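Long-range contacts in DnaJ homolog subfamily C member 10 (Mus musculus, PDB 3APQ), which reduces disulfide bonds in the endoplasmic reticulum, serving both the correct folding of proteins and the degradation of misfolded ones: residues A14-A22 and D94-E103; V111-Y122 and V166-S177. One frame throughout, in Å; residues are numbered along the deposited sequence.

Overall arrangement
Contact 1 joins two domains, and contact 2 lies inside one of them. In contact 1 the start of helix 16-30 of the J domain meets residues 94-103, which include edge strand 100-101 of the thioredoxin sheet. Two of its eight touching residues are buried, against half of those in contact 2. It works by charge: arginines of the helix grip acidic groups and one backbone carbonyl. Contact 2 pairs strand 117-122 with strand 171-175 in the same sheet. Backbone bonds and hydrophobic side chains hold it. The centres of the two contacts are about 18 Å apart, yet Leu102 and Ile100 pack on Trp117.

Contact 1 (A14-A22 and D94-E103); sequences ASSREIRQA and DDDPEIITLE
The backbones of helix 16-22 and of residues 94-103 come nearest at Arg17 and Asp94, whose CA atoms are 6.4 Å apart. Asp94 takes five of the six hydrogen bonds across the contact, from three side chains of the helix. Arg20 meets its carboxylate side-on, the two planes 29° apart. Arg20 NE bonds to Asp94 OD2 at 2.9 Å and Arg20 NH2 to Asp94 OD1 at 2.9 Å. The Arg20 chain bends at chi3 (-68°), and this turns the NE edge of the guanidinium to the carboxylate. Gln21 NE2 adds a bond of 2.8 Å to Asp94 OD2, on the anti lone pair, while Arg20 NE uses the syn one. The helix belongs to the J domain, and residues 94-103 run into strand 100-101 of the thioredoxin sheet, so this salt-bridge network ties the two together. Its other acid is Glu103, at the N-cap position of helix 104-113. Arg20 NH1 reaches Glu103 OE2 at 3.0 Å, on the syn side but tilted out of the carboxylate plane. One water accepts from Arg20 NH2 and donates to Glu103 OE2 and Thr101 O. Tyr52 of helix 41-55 and Phe90 also touch the Arg20 side chain. Arg17 extends alongside Asp94, and its NE and NH2 both bond to Asp94 O. Arg17 has a second conformer, which makes this grip less certain.

Contact 2 (V111-Y122 and V166-S177); sequences VNSGELWFVNFY and VNSYPSLFIFRS
Val111, at the end of helix 104-113, makes an off-centre CH-pi contact with the Phe175 ring, its CG1 4.1 Å from the centroid. At Gly114 the chain leaves the helix with positive phi. Leu116 CD1 packs on Ile174 CG1 at 3.5 Å and lies over one face of the Arg176 guanidinium. In antiparallel strands 117-122 and 171-175, Trp117, Val119 and Phe121 form hydrogen-bonded pairs with Phe175, Phe173 and Ser171 respectively. Phe118 and Asn120 point to the opposite face with Leu172 and Ile174. Phe118 CE2 touches Leu172 CB. Asn120 OD1 lies 3.4 Å from Leu172 CD2 and is buried without a partner. Phe121 CG stands beside the backbone N (chi1 -69°), which places the ring between Val119 CG1 on one face and Val166 CG2 on the other. Its CE2 is 3.8 Å from Phe175 CE2. With an alanine here, a gap is likely to open between those valines, and Phe175 would lose a neighbour at its edge. Phe121 O meets CA of Pro170, the cis-proline characteristic of thioredoxin folds, beside the redox-active Cys126-Cys129 disulfide. Backbone bonds thus fix the register of the middle strand and its antiparallel neighbour, while mostly apolar side chains pack on both faces.

Contact 1 (A14-A22 and D94-E103)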
loop_
_atom_site.group_PDB
_atom_site.type_symbol
_atom_site.label_atom_id
_atom_site.label_comp_id
_atom_site.label_asym_id
_atom_site.label_seq_id
_atom_site.Cartn_x
_atom_site.Cartn_y
_atom_site.Cartn_z
ATOM N N ALA A 14 -12.449 -2.030 10.142
ATOM C CA ALA A 14 -11.008 -1.789 10.052
ATOM C C ALA A 14 -10.632 -1.215 8.707
ATOM O O ALA A 14 -11.264 -1.570 7.728
ATOM C CB ALA A 14 -10.179 -3.090 10.291
ATOM N N SER A 15 -9.641 -0.312 8.662
ATOM C CA SER A 15 -9.093 0.167 7.386
ATOM C C SER A 15 -8.242 -0.958 6.715
ATOM O O SER A 15 -7.876 -1.920 7.360
ATOM C CB SER A 15 -8.164 1.349 7.640
ATOM O OG SER A 15 -7.060 0.976 8.460
ATOM N N SER A 16 -7.847 -0.749 5.447
ATOM C CA SER A 16 -6.949 -1.728 4.756
ATOM C C SER A 16 -5.627 -1.774 5.469
ATOM O O SER A 16 -5.033 -2.858 5.627
ATOM C CB SER A 16 -6.746 -1.310 3.293
ATOM O OG SER A 16 -8.024 -1.346 2.623
ATOM N N ARG A 17 -5.153 -0.610 5.928
ATOM C CA ARG A 17 -3.913 -0.593 6.708
ATOM C C ARG A 17 -4.038 -1.464 7.953
ATOM O O ARG A 17 -3.141 -2.252 8.225
ATOM C CB ARG A 17 -3.485 0.833 7.107
ATOM C CG ARG A 17 -2.209 0.877 7.974
ATOM C CD ARG A 17 -1.961 2.325 8.482
ATOM N NE ARG A 17 -1.007 2.266 9.579
ATOM C CZ ARG A 17 -1.304 2.000 10.859
ATOM N NH1 ARG A 17 -2.564 1.835 11.276
ATOM N NH2 ARG A 17 -0.309 1.911 11.726
ATOM N N GLU A 18 -5.126 -1.343 8.713
ATOM C CA GLU A 18 -5.271 -2.156 9.970
ATOM C C GLU A 18 -5.280 -3.637 9.693
ATOM O O GLU A 18 -4.643 -4.468 10.411
ATOM C CB GLU A 18 -6.558 -1.755 10.732
ATOM C CG GLU A 18 -6.358 -0.474 11.484
ATOM C CD GLU A 18 -7.672 0.215 11.926
ATOM O OE1 GLU A 18 -8.680 0.241 11.190
ATOM O OE2 GLU A 18 -7.664 0.790 13.029
ATOM N N ILE A 19 -6.018 -3.982 8.652
ATOM C CA ILE A 19 -6.068 -5.360 8.163
ATOM C C ILE A 19 -4.669 -5.893 7.783
ATOM O O ILE A 19 -4.309 -7.029 8.176
ATOM C CB ILE A 19 -7.090 -5.530 7.018
ATOM C CG1 ILE A 19 -8.508 -5.206 7.550
ATOM C CG2 ILE A 19 -6.954 -6.926 6.323
ATOM C CD1 ILE A 19 -9.556 -4.838 6.464
ATOM N N ARG A 20 -3.865 -5.120 7.041
ATOM C CA ARG A 20 -2.492 -5.583 6.760
ATOM C C ARG A 20 -1.700 -5.804 7.992
ATOM O O ARG A 20 -0.962 -6.792 8.073
ATOM C CB ARG A 20 -1.689 -4.578 5.898
ATOM C CG ARG A 20 -2.192 -4.491 4.462
ATOM C CD ARG A 20 -1.222 -3.652 3.554
ATOM N NE ARG A 20 -1.228 -2.231 3.947
ATOM C CZ ARG A 20 -2.053 -1.323 3.439
ATOM N NH1 ARG A 20 -3.027 -1.685 2.573
ATOM N NH2 ARG A 20 -1.925 -0.047 3.801
ATOM N N GLN A 21 -1.783 -4.867 8.928
ATOM C CA GLN A 21 -0.989 -4.969 10.136
ATOM C C GLN A 21 -1.378 -6.223 10.947
ATOM O O GLN A 21 -0.479 -6.934 11.496
ATOM C CB GLN A 21 -1.023 -3.676 10.916
ATOM C CG GLN A 21 -0.241 -2.568 10.060
ATOM C CD GLN A 21 1.169 -3.103 9.604
ATOM O OE1 GLN A 21 1.996 -3.426 10.469
ATOM N NE2 GLN A 21 1.403 -3.271 8.259
ATOM N N ALA A 22 -2.669 -6.544 10.971
ATOM C CA ALA A 22 -3.087 -7.666 11.793
ATOM C C ALA A 22 -2.610 -8.946 11.133
ATOM O O ALA A 22 -2.116 -9.834 11.813
ATOM C CB ALA A 22 -4.597 -7.699 11.975
ATOM N N ASP A 94 3.236 1.423 6.293
ATOM C CA ASP A 94 2.159 1.355 7.313
ATOM C C ASP A 94 2.517 1.903 8.677
ATOM O O ASP A 94 1.622 2.237 9.455
ATOM C CB ASP A 94 1.641 -0.063 7.475
ATOM C CG ASP A 94 0.774 -0.504 6.279
ATOM O OD1 ASP A 94 0.480 0.346 5.381
ATOM O OD2 ASP A 94 0.411 -1.695 6.234
ATOM N N ASP A 95 3.823 1.945 8.996
ATOM C CA ASP A 95 4.247 2.531 10.256
ATOM C C ASP A 95 4.793 3.949 10.134
ATOM O O ASP A 95 5.422 4.404 11.084
ATOM C CB ASP A 95 5.333 1.667 10.928
ATOM C CG ASP A 95 4.865 0.281 11.245
ATOM O OD1 ASP A 95 3.717 0.099 11.722
ATOM O OD2 ASP A 95 5.660 -0.661 11.065
ATOM N N ASP A 96 4.582 4.619 8.982
ATOM C CA ASP A 96 5.022 5.974 8.709
ATOM C C ASP A 96 3.769 6.832 8.588
ATOM O O ASP A 96 3.137 6.865 7.537
ATOM C CB ASP A 96 5.856 6.006 7.418
ATOM C CG ASP A 96 6.930 4.953 7.449
ATOM O OD1 ASP A 96 7.734 5.044 8.405
ATOM O OD2 ASP A 96 6.918 4.014 6.605
ATOM N N PRO A 97 3.383 7.522 9.684
ATOM C CA PRO A 97 2.100 8.209 9.648
ATOM C C PRO A 97 2.120 9.401 8.673
ATOM O O PRO A 97 1.054 9.838 8.235
ATOM C CB PRO A 97 1.915 8.686 11.130
ATOM C CG PRO A 97 3.252 8.667 11.727
ATOM C CD PRO A 97 3.940 7.487 11.042
ATOM N N GLU A 98 3.306 9.860 8.278
ATOM C CA GLU A 98 3.428 10.985 7.298
ATOM C C GLU A 98 3.144 10.663 5.850
ATOM O O GLU A 98 3.024 11.571 4.999
ATOM C CB GLU A 98 4.838 11.581 7.362
ATOM C CG GLU A 98 5.239 12.125 8.767
ATOM C CD GLU A 98 5.700 11.045 9.720
ATOM O OE1 GLU A 98 5.864 9.871 9.291
ATOM O OE2 GLU A 98 5.905 11.385 10.901
ATOM N N ILE A 99 3.015 9.377 5.588
ATOM C CA ILE A 99 2.772 8.859 4.261
ATOM C C ILE A 99 1.418 8.155 4.160
ATOM O O ILE A 99 1.125 7.322 4.969
ATOM C CB ILE A 99 3.893 7.894 3.847
ATOM C CG1 ILE A 99 5.191 8.645 3.652
ATOM C CG2 ILE A 99 3.572 7.132 2.648
ATOM C CD1 ILE A 99 6.364 7.786 3.753
ATOM N N ILE A 100 0.616 8.539 3.180
ATOM C CA ILE A 100 -0.654 7.820 3.068
ATOM C C ILE A 100 -0.545 6.781 1.941
ATOM O O ILE A 100 -0.171 7.122 0.821
ATOM C CB ILE A 100 -1.826 8.814 2.731
ATOM C CG1 ILE A 100 -1.944 10.008 3.716
ATOM C CG2 ILE A 100 -3.163 8.070 2.540
ATOM C CD1 ILE A 100 -1.810 9.668 5.174
ATOM N N THR A 101 -0.838 5.505 2.242
ATOM C CA THR A 101 -0.816 4.477 1.194
ATOM C C THR A 101 -2.205 4.420 0.596
ATOM O O THR A 101 -3.191 4.185 1.314
ATOM C CB THR A 101 -0.424 3.127 1.776
ATOM O OG1 THR A 101 0.913 3.241 2.241
ATOM C CG2 THR A 101 -0.491 2.009 0.723
ATOM N N LEU A 102 -2.276 4.700 -0.702
ATOM C CA LEU A 102 -3.563 4.960 -1.367
ATOM C C LEU A 102 -3.912 3.734 -2.183
ATOM O O LEU A 102 -3.086 3.261 -2.973
ATOM C CB LEU A 102 -3.432 6.143 -2.338
ATOM C CG LEU A 102 -3.115 7.479 -1.644
ATOM C CD1 LEU A 102 -2.470 8.452 -2.699
ATOM C CD2 LEU A 102 -4.437 8.041 -1.043
ATOM N N GLU A 103 -5.136 3.251 -2.002
ATOM C CA GLU A 103 -5.733 2.304 -2.935
ATOM C C GLU A 103 -6.526 3.053 -4.011
ATOM O O GLU A 103 -6.675 4.235 -3.903
ATOM C CB GLU A 103 -6.577 1.289 -2.159
ATOM C CG GLU A 103 -5.631 0.256 -1.397
ATOM C CD GLU A 103 -5.300 0.691 0.072
ATOM O OE1 GLU A 103 -6.168 1.362 0.681
ATOM O OE2 GLU A 103 -4.231 0.330 0.656
HETATM O O HOH W 1 -3.776 2.182 3.049
#

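Contact 2 (V111-Y122 and V166-S177)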
loop_
_atom_site.group_PDB
_atom_site.type_symbol
_atom_site.label_atom_id
_atom_site.label_comp_id
_atom_site.label_asym_id
_atom_site.label_seq_id
_atom_site.Cartn_x
_atom_site.Cartn_y
_atom_site.Cartn_z
ATOM N N VAL A 111 -6.365 12.792 -6.317
ATOM C CA VAL A 111 -6.032 13.583 -7.537
ATOM C C VAL A 111 -7.200 14.500 -8.009
ATOM O O VAL A 111 -6.999 15.453 -8.762
ATOM C CB VAL A 111 -5.418 12.711 -8.685
ATOM C CG1 VAL A 111 -4.192 11.947 -8.151
ATOM C CG2 VAL A 111 -6.458 11.754 -9.281
ATOM N N ASN A 112 -8.404 14.248 -7.519
ATOM C CA ASN A 112 -9.547 15.084 -7.885
ATOM C C ASN A 112 -9.795 16.232 -6.903
ATOM O O ASN A 112 -10.505 17.180 -7.231
ATOM C CB ASN A 112 -10.820 14.234 -8.011
ATOM C CG ASN A 112 -11.936 14.950 -8.796
ATOM O OD1 ASN A 112 -11.844 15.165 -10.014
ATOM N ND2 ASN A 112 -12.993 15.317 -8.095
ATOM N N SER A 113 -9.252 16.110 -5.697
ATOM C CA SER A 113 -9.590 17.007 -4.598
ATOM C C SER A 113 -9.091 18.414 -4.823
ATOM O O SER A 113 -9.677 19.323 -4.297
ATOM C CB SER A 113 -9.009 16.503 -3.272
ATOM O OG SER A 113 -7.581 16.691 -3.245
ATOM N N GLY A 114 -7.993 18.598 -5.548
ATOM C CA GLY A 114 -7.356 19.923 -5.609
ATOM C C GLY A 114 -6.130 20.073 -4.701
ATOM O O GLY A 114 -5.395 21.043 -4.793
ATOM N N GLU A 115 -5.884 19.109 -3.830
ATOM C CA GLU A 115 -4.712 19.193 -2.955
ATOM C C GLU A 115 -3.495 18.742 -3.724
ATOM O O GLU A 115 -3.618 17.927 -4.644
ATOM C CB GLU A 115 -4.931 18.264 -1.784
ATOM C CG GLU A 115 -5.859 18.804 -0.741
ATOM C CD GLU A 115 -5.950 17.854 0.478
ATOM O OE1 GLU A 115 -6.943 17.111 0.598
ATOM O OE2 GLU A 115 -5.031 17.825 1.311
ATOM N N LEU A 116 -2.325 19.239 -3.357
ATOM C CA LEU A 116 -1.094 18.845 -4.042
ATOM C C LEU A 116 -0.593 17.493 -3.445
ATOM O O LEU A 116 -0.385 17.415 -2.239
ATOM C CB LEU A 116 -0.038 19.928 -3.865
ATOM C CG LEU A 116 1.373 19.604 -4.395
ATOM C CD1 LEU A 116 1.276 19.449 -5.904
ATOM C CD2 LEU A 116 2.402 20.650 -4.070
ATOM N N TRP A 117 -0.466 16.471 -4.274
ATOM C CA TRP A 117 -0.027 15.134 -3.808
ATOM C C TRP A 117 1.245 14.718 -4.516
ATOM O O TRP A 117 1.334 14.807 -5.771
ATOM C CB TRP A 117 -1.092 14.107 -4.140
ATOM C CG TRP A 117 -2.194 14.034 -3.142
ATOM C CD1 TRP A 117 -3.372 14.763 -3.134
ATOM C CD2 TRP A 117 -2.261 13.151 -2.007
ATOM N NE1 TRP A 117 -4.164 14.355 -2.061
ATOM C CE2 TRP A 117 -3.499 13.396 -1.347
ATOM C CE3 TRP A 117 -1.385 12.197 -1.473
ATOM C CZ2 TRP A 117 -3.898 12.694 -0.184
ATOM C CZ3 TRP A 117 -1.784 11.496 -0.319
ATOM C CH2 TRP A 117 -3.023 11.777 0.321
ATOM N N PHE A 118 2.206 14.175 -3.783
ATOM C CA PHE A 118 3.404 13.645 -4.386
ATOM C C PHE A 118 3.426 12.176 -3.988
ATOM O O PHE A 118 3.452 11.858 -2.775
ATOM C CB PHE A 118 4.575 14.400 -3.765
ATOM C CG PHE A 118 5.926 14.132 -4.407
ATOM C CD1 PHE A 118 7.060 14.600 -3.765
ATOM C CD2 PHE A 118 6.074 13.510 -5.680
ATOM C CE1 PHE A 118 8.342 14.427 -4.344
ATOM C CE2 PHE A 118 7.328 13.324 -6.244
ATOM C CZ PHE A 118 8.479 13.778 -5.579
ATOM N N VAL A 119 3.315 11.315 -4.999
ATOM C CA VAL A 119 3.062 9.896 -4.812
ATOM C C VAL A 119 4.205 9.015 -5.368
ATOM O O VAL A 119 4.689 9.213 -6.492
ATOM C CB VAL A 119 1.732 9.508 -5.505
ATOM C CG1 VAL A 119 1.445 7.964 -5.357
ATOM C CG2 VAL A 119 0.602 10.347 -4.908
ATOM N N ASN A 120 4.623 8.064 -4.538
ATOM C CA ASN A 120 5.633 7.080 -4.859
ATOM C C ASN A 120 4.904 5.814 -5.268
ATOM O O ASN A 120 4.256 5.170 -4.406
ATOM C CB ASN A 120 6.474 6.813 -3.611
ATOM C CG ASN A 120 7.460 5.677 -3.784
ATOM O OD1 ASN A 120 7.578 5.094 -4.862
ATOM N ND2 ASN A 120 8.219 5.401 -2.731
ATOM N N PHE A 121 4.996 5.487 -6.559
ATOM C CA PHE A 121 4.453 4.242 -7.128
ATOM C C PHE A 121 5.559 3.201 -7.056
ATOM O O PHE A 121 6.612 3.336 -7.705
ATOM C CB PHE A 121 4.016 4.401 -8.595
ATOM C CG PHE A 121 2.805 5.276 -8.779
ATOM C CD1 PHE A 121 1.549 4.719 -8.898
ATOM C CD2 PHE A 121 2.953 6.659 -8.885
ATOM C CE1 PHE A 121 0.430 5.539 -9.068
ATOM C CE2 PHE A 121 1.833 7.491 -9.037
ATOM C CZ PHE A 121 0.579 6.918 -9.138
ATOM N N TYR A 122 5.341 2.186 -6.252
ATOM C CA TYR A 122 6.378 1.154 -6.030
ATOM C C TYR A 122 5.811 -0.240 -6.300
ATOM O O TYR A 122 4.627 -0.400 -6.597
ATOM C CB TYR A 122 6.949 1.329 -4.588
ATOM C CG TYR A 122 5.943 1.028 -3.481
ATOM C CD1 TYR A 122 5.886 -0.248 -2.954
ATOM C CD2 TYR A 122 5.056 1.989 -2.969
ATOM C CE1 TYR A 122 4.977 -0.609 -1.982
ATOM C CE2 TYR A 122 4.091 1.605 -1.928
ATOM C CZ TYR A 122 4.099 0.310 -1.453
ATOM O OH TYR A 122 3.265 -0.192 -0.438
ATOM N N VAL A 166 2.654 4.187 -15.423
ATOM C CA VAL A 166 3.732 3.666 -14.600
ATOM C C VAL A 166 4.090 2.225 -15.007
ATOM O O VAL A 166 3.335 1.294 -14.729
ATOM C CB VAL A 166 3.326 3.625 -13.116
ATOM C CG1 VAL A 166 4.463 2.984 -12.320
ATOM C CG2 VAL A 166 3.022 5.041 -12.599
ATOM N N ASN A 167 5.259 2.041 -15.607
ATOM C CA ASN A 167 5.693 0.692 -16.040
ATOM C C ASN A 167 7.032 0.263 -15.464
ATOM O O ASN A 167 7.551 -0.778 -15.867
ATOM C CB ASN A 167 5.764 0.575 -17.578
ATOM C CG ASN A 167 6.049 1.936 -18.270
ATOM O OD1 ASN A 167 5.174 2.489 -18.966
ATOM N ND2 ASN A 167 7.265 2.491 -18.045
ATOM N N SER A 168 7.606 1.083 -14.571
ATOM C CA SER A 168 8.890 0.774 -13.965
ATOM C C SER A 168 8.847 1.454 -12.582
ATOM O O SER A 168 7.999 2.329 -12.348
ATOM C CB SER A 168 10.016 1.277 -14.829
ATOM O OG SER A 168 10.006 2.691 -14.835
ATOM N N TYR A 169 9.686 0.986 -11.655
ATOM C CA TYR A 169 9.532 1.361 -10.249
ATOM C C TYR A 169 10.894 1.681 -9.664
ATOM O O TYR A 169 11.892 1.107 -10.068
ATOM C CB TYR A 169 8.879 0.203 -9.492
ATOM C CG TYR A 169 7.737 -0.377 -10.262
ATOM C CD1 TYR A 169 6.453 0.175 -10.175
ATOM C CD2 TYR A 169 7.943 -1.449 -11.117
ATOM C CE1 TYR A 169 5.399 -0.374 -10.896
ATOM C CE2 TYR A 169 6.918 -1.985 -11.844
ATOM C CZ TYR A 169 5.637 -1.435 -11.732
ATOM O OH TYR A 169 4.627 -1.989 -12.507
ATOM N N PRO A 170 10.950 2.601 -8.703
ATOM C CA PRO A 170 9.834 3.454 -8.267
ATOM C C PRO A 170 9.540 4.518 -9.308
ATOM O O PRO A 170 10.437 4.893 -10.082
ATOM C CB PRO A 170 10.372 4.121 -6.978
ATOM C CG PRO A 170 11.881 4.138 -7.199
ATOM C CD PRO A 170 12.218 2.892 -7.997
ATOM N N SER A 171 8.297 4.990 -9.351
ATOM C CA SER A 171 7.943 6.138 -10.200
ATOM C C SER A 171 7.297 7.182 -9.311
ATOM O O SER A 171 6.360 6.885 -8.569
ATOM C CB SER A 171 7.024 5.718 -11.360
ATOM O OG SER A 171 7.847 5.186 -12.368
ATOM N N LEU A 172 7.858 8.379 -9.311
ATOM C CA LEU A 172 7.370 9.405 -8.392
ATOM C C LEU A 172 6.726 10.532 -9.214
ATOM O O LEU A 172 7.360 11.100 -10.114
ATOM C CB LEU A 172 8.493 9.993 -7.513
ATOM C CG LEU A 172 9.556 9.105 -6.805
ATOM C CD1 LEU A 172 10.404 9.807 -5.755
ATOM C CD2 LEU A 172 9.112 7.786 -6.275
ATOM N N PHE A 173 5.470 10.833 -8.907
ATOM C CA PHE A 173 4.718 11.817 -9.697
ATOM C C PHE A 173 4.050 12.772 -8.759
ATOM O O PHE A 173 3.507 12.362 -7.706
ATOM C CB PHE A 173 3.612 11.139 -10.480
ATOM C CG PHE A 173 4.064 10.452 -11.746
ATOM C CD1 PHE A 173 4.171 11.186 -12.952
ATOM C CD2 PHE A 173 4.345 9.086 -11.765
ATOM C CE1 PHE A 173 4.561 10.553 -14.168
ATOM C CE2 PHE A 173 4.726 8.445 -12.976
ATOM C CZ PHE A 173 4.844 9.184 -14.166
ATOM N N ILE A 174 4.021 14.038 -9.149
ATOM C CA ILE A 174 3.270 15.003 -8.364
ATOM C C ILE A 174 1.967 15.373 -9.103
ATOM O O ILE A 174 1.946 15.499 -10.352
ATOM C CB ILE A 174 4.191 16.144 -7.939
ATOM C CG1 ILE A 174 3.581 16.958 -6.818
ATOM C CG2 ILE A 174 4.573 17.008 -9.115
ATOM C CD1 ILE A 174 4.642 17.688 -5.950
ATOM N N PHE A 175 0.866 15.461 -8.349
ATOM C CA PHE A 175 -0.482 15.619 -8.956
ATOM C C PHE A 175 -1.203 16.788 -8.285
ATOM O O PHE A 175 -1.099 17.007 -7.064
ATOM C CB PHE A 175 -1.372 14.378 -8.679
ATOM C CG PHE A 175 -0.885 13.094 -9.274
ATOM C CD1 PHE A 175 -1.295 12.709 -10.559
ATOM C CD2 PHE A 175 -0.036 12.246 -8.539
ATOM C CE1 PHE A 175 -0.871 11.480 -11.147
ATOM C CE2 PHE A 175 0.412 11.026 -9.107
ATOM C CZ PHE A 175 0.003 10.657 -10.441
ATOM N N ARG A 176 -1.985 17.524 -9.069
ATOM C CA ARG A 176 -2.996 18.394 -8.473
ATOM C C ARG A 176 -4.159 18.533 -9.466
ATOM O O ARG A 176 -3.929 18.850 -10.640
ATOM C CB ARG A 176 -2.433 19.766 -8.106
ATOM C CG ARG A 176 -3.367 20.572 -7.171
ATOM C CD ARG A 176 -3.314 22.060 -7.421
ATOM N NE ARG A 176 -2.053 22.474 -8.037
ATOM C CZ ARG A 176 -0.997 22.954 -7.378
ATOM N NH1 ARG A 176 -1.019 23.085 -6.044
ATOM N NH2 ARG A 176 0.100 23.298 -8.061
ATOM N N SER A 177 -5.383 18.277 -8.994
ATOM C CA SER A 177 -6.573 18.484 -9.816
ATOM C C SER A 177 -6.425 19.682 -10.756
ATOM O O SER A 177 -6.006 20.768 -10.344
ATOM C CB SER A 177 -7.805 18.711 -8.938
ATOM O OG SER A 177 -8.950 18.776 -9.762
HETATM O O HOH W 2 -5.720 17.296 -6.376
#